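Side-chain contact in L-glyceraldehyde 3-phosphate reductase (Clostridium beijerinckii, PDB 6HG6), which is a TIM-barrel aldo-keto reductase that binds NADPH and probably reduces aldehydes such as furfural and methylglyoxal: residues T202-N206 with G207-A211. Numbering follows the deposited sequence.
Sequences TIENN and GLKRA. With EDO (1,2-ethanediol), chain H.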
ATOM      1  N   THR A 202     -13.319  -4.844  -6.716  1.00 30.11           N
ATOM      2  CA  THR A 202     -14.175  -4.095  -5.773  1.00 29.72           C
ATOM      3  C   THR A 202     -14.146  -2.591  -6.074  1.00 29.09           C
ATOM      4  O   THR A 202     -15.246  -2.005  -6.177  1.00 30.34           O
ATOM      5  CB  THR A 202     -13.800  -4.354  -4.308  1.00 28.89           C
ATOM      6  OG1 THR A 202     -14.004  -5.743  -4.101  1.00 30.18           O
ATOM      7  CG2 THR A 202     -14.651  -3.562  -3.327  1.00 28.87           C
ATOM      8  N   ILE A 203     -12.976  -1.995  -6.259  1.00 27.67           N
ATOM      9  CA  ILE A 203     -12.877  -0.507  -6.417  1.00 27.19           C
ATOM     10  C   ILE A 203     -13.446  -0.068  -7.782  1.00 28.21           C
ATOM     11  O   ILE A 203     -13.676   1.142  -7.951  1.00 27.88           O
ATOM     12  CB  ILE A 203     -11.442   0.027  -6.177  1.00 25.78           C
ATOM     13  CG1 ILE A 203     -10.451  -0.396  -7.262  1.00 26.51           C
ATOM     14  CG2 ILE A 203     -10.929  -0.333  -4.789  1.00 25.32           C
ATOM     15  CD1 ILE A 203      -9.145   0.366  -7.185  1.00 25.55           C
ATOM     16  N   GLU A 204     -13.651  -0.991  -8.721  1.00 29.04           N
ATOM     17  CA  GLU A 204     -14.255  -0.677 -10.045  1.00 30.89           C
ATOM     18  C   GLU A 204     -15.784  -0.640  -9.879  1.00 32.30           C
ATOM     19  O   GLU A 204     -16.454  -0.077 -10.763  1.00 33.42           O
ATOM     20  CB  GLU A 204     -13.842  -1.719 -11.092  1.00 32.18           C
ATOM     21  CG  GLU A 204     -12.356  -1.751 -11.430  1.00 31.45           C
ATOM     22  CD  GLU A 204     -11.912  -2.815 -12.437  1.00 33.09           C
ATOM     23  OE1 GLU A 204     -12.765  -3.625 -12.887  1.00 35.27           O
ATOM     24  OE2 GLU A 204     -10.718  -2.844 -12.800  1.00 32.48           O
ATOM     25  N   ASN A 205     -16.322  -1.263  -8.823  1.00 32.28           N
ATOM     26  CA  ASN A 205     -17.780  -1.493  -8.623  1.00 34.32           C
ATOM     27  C   ASN A 205     -18.373  -0.761  -7.410  1.00 33.23           C
ATOM     28  O   ASN A 205     -19.616  -0.614  -7.373  1.00 34.24           O
ATOM     29  CB  ASN A 205     -18.046  -2.994  -8.476  1.00 36.03           C
ATOM     30  CG  ASN A 205     -17.562  -3.769  -9.684  1.00 37.69           C
ATOM     31  OD1 ASN A 205     -17.747  -3.331 -10.803  1.00 39.63           O
ATOM     32  ND2 ASN A 205     -16.939  -4.912  -9.476  1.00 38.51           N
ATOM     33  N   ASN A 206     -17.565  -0.306  -6.461  1.00 31.42           N
ATOM     34  CA  ASN A 206     -18.083   0.387  -5.250  1.00 30.81           C
ATOM     35  C   ASN A 206     -17.853   1.905  -5.355  1.00 30.21           C
ATOM     36  O   ASN A 206     -17.988   2.580  -4.354  1.00 29.12           O
ATOM     37  CB  ASN A 206     -17.446  -0.170  -3.976  1.00 29.67           C
ATOM     38  CG  ASN A 206     -15.998   0.216  -3.828  1.00 27.84           C
ATOM     39  OD1 ASN A 206     -15.442   0.869  -4.709  1.00 27.74           O
ATOM     40  ND2 ASN A 206     -15.390  -0.162  -2.710  1.00 26.84           N
ATOM     41  N   GLY A 207     -17.461   2.396  -6.529  1.00 30.90           N
ATOM     42  CA  GLY A 207     -17.281   3.827  -6.812  1.00 30.59           C
ATOM     43  C   GLY A 207     -15.943   4.396  -6.393  1.00 28.86           C
ATOM     44  O   GLY A 207     -15.706   5.547  -6.766  1.00 28.39           O
ATOM     45  N   LEU A 208     -15.074   3.640  -5.724  1.00 27.36           N
ATOM     46  CA  LEU A 208     -13.826   4.215  -5.164  1.00 25.73           C
ATOM     47  C   LEU A 208     -12.902   4.673  -6.285  1.00 25.91           C
ATOM     48  O   LEU A 208     -12.382   5.834  -6.205  1.00 24.87           O
ATOM     49  CB  LEU A 208     -13.160   3.239  -4.192  1.00 24.92           C
ATOM     50  CG  LEU A 208     -11.943   3.764  -3.418  1.00 23.54           C
ATOM     51  CD1 LEU A 208     -10.722   3.801  -4.325  1.00 23.50           C
ATOM     52  CD2 LEU A 208     -12.208   5.146  -2.794  1.00 22.93           C
ATOM     53  N   LYS A 209     -12.646   3.836  -7.274  1.00 26.72           N
ATOM     54  CA  LYS A 209     -11.668   4.213  -8.322  1.00 27.50           C
ATOM     55  C   LYS A 209     -12.120   5.483  -9.052  1.00 28.77           C
ATOM     56  O   LYS A 209     -11.271   6.401  -9.196  1.00 28.50           O
ATOM     57  CB  LYS A 209     -11.430   3.050  -9.265  1.00 28.31           C
ATOM     58  CG  LYS A 209     -10.186   3.154 -10.128  1.00 28.54           C
ATOM     59  CD  LYS A 209     -10.038   1.904 -10.986  1.00 29.66           C
ATOM     60  CE  LYS A 209      -8.880   1.992 -11.956  1.00 29.77           C
ATOM     61  NZ  LYS A 209      -8.899   0.960 -13.008  1.00 31.68           N
ATOM     62  N   ARG A 210     -13.394   5.575  -9.402  1.00 30.22           N
ATOM     63  CA  ARG A 210     -13.956   6.755 -10.092  1.00 32.44           C
ATOM     64  C   ARG A 210     -14.000   7.970  -9.146  1.00 30.55           C
ATOM     65  O   ARG A 210     -13.685   9.053  -9.625  1.00 30.73           O
ATOM     66  CB  ARG A 210     -15.336   6.421 -10.649  1.00 36.49           C
ATOM     67  CG  ARG A 210     -16.087   7.601 -11.255  1.00 40.55           C
ATOM     68  CD  ARG A 210     -17.386   7.063 -11.831  1.00 45.55           C
ATOM     69  NE  ARG A 210     -18.480   8.023 -12.016  1.00 50.71           N
ATOM     70  CZ  ARG A 210     -19.058   8.393 -13.174  1.00 54.73           C
ATOM     71  NH1 ARG A 210     -18.661   7.924 -14.353  1.00 57.14           N
ATOM     72  NH2 ARG A 210     -20.066   9.248 -13.142  1.00 57.61           N
ATOM     73  N   ALA A 211     -14.419   7.822  -7.890  1.00 29.05           N
ATOM     74  CA  ALA A 211     -14.515   8.955  -6.937  1.00 27.96           C
ATOM     75  C   ALA A 211     -13.111   9.512  -6.694  1.00 26.91           C
ATOM     76  O   ALA A 211     -12.978  10.725  -6.635  1.00 26.71           O
ATOM     77  CB  ALA A 211     -15.181   8.549  -5.641  1.00 27.50           C
TER
HETATM   78  C1  EDO H 407     -18.602   3.900 -10.379  1.00 47.96           C
HETATM   79  O1  EDO H 407     -19.107   5.099  -9.795  1.00 50.76           O
HETATM   80  C2  EDO H 407     -19.044   2.682  -9.649  1.00 46.29           C
HETATM   81  O2  EDO H 407     -17.990   1.766  -9.412  1.00 38.72           O
HETATM   82  O   HOH W   1     -15.122   3.083  -9.423  1.00 23.72           O
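Ile203 O accepts a hydrogen bond from Lys209 N (3.0 Å) across the junction where the weakly bonded helical turn about 202-205 gives way, through Gly207 at positive phi (84°), to helix 208-214. An Asx turn, Asn206 OD1 to Leu208 N, spans Gly207, the N-cap residue, and the junction belongs to the link between strands 189-195 and 218-222 of the TIM barrel. The same Ile203 oxygen takes a second hydrogen bond from a water (2.8 Å), which in turn accepts from Arg210 N, so one carbonyl holds two amides of the helix's first turn, one through water. Asn206 ties down a third: its OD1 accepts a hydrogen bond from Leu208 N at 3.0 Å, fairly straight (160° at the hydrogen), with the donor above the amide plane. The first torsion of Asn206 (chi1 71°) sets CG between its own N and carbonyl carbon, folding the amide back over the start of the helix; OD1 also touches Leu208 CB. Ile203, buried, crosses Leu208 at an angle with the two CB atoms 4.1 Å apart, while its CD1 lies against CB, CG and CD of Lys209. Leu208 continues inward onto Asn192 and Asn194 of strand 189-195 and Met175 of helix 172-184. Lys209 runs fully extended to a salt bridge with Asp289 and a hydrogen bond with Tyr196 OH; the same hydroxyl bonds Glu204 OE2, which stays 4.2 Å from Lys209 NZ, beyond a salt bridge. A 1,2-ethanediol, probably from the crystallisation liquor, bridges the junction: its O2 donates to Glu204 O (2.8 Å) and accepts a weak, bent bond from Gly207 N, while its O1 lies 3.3 Å from Arg210 CD.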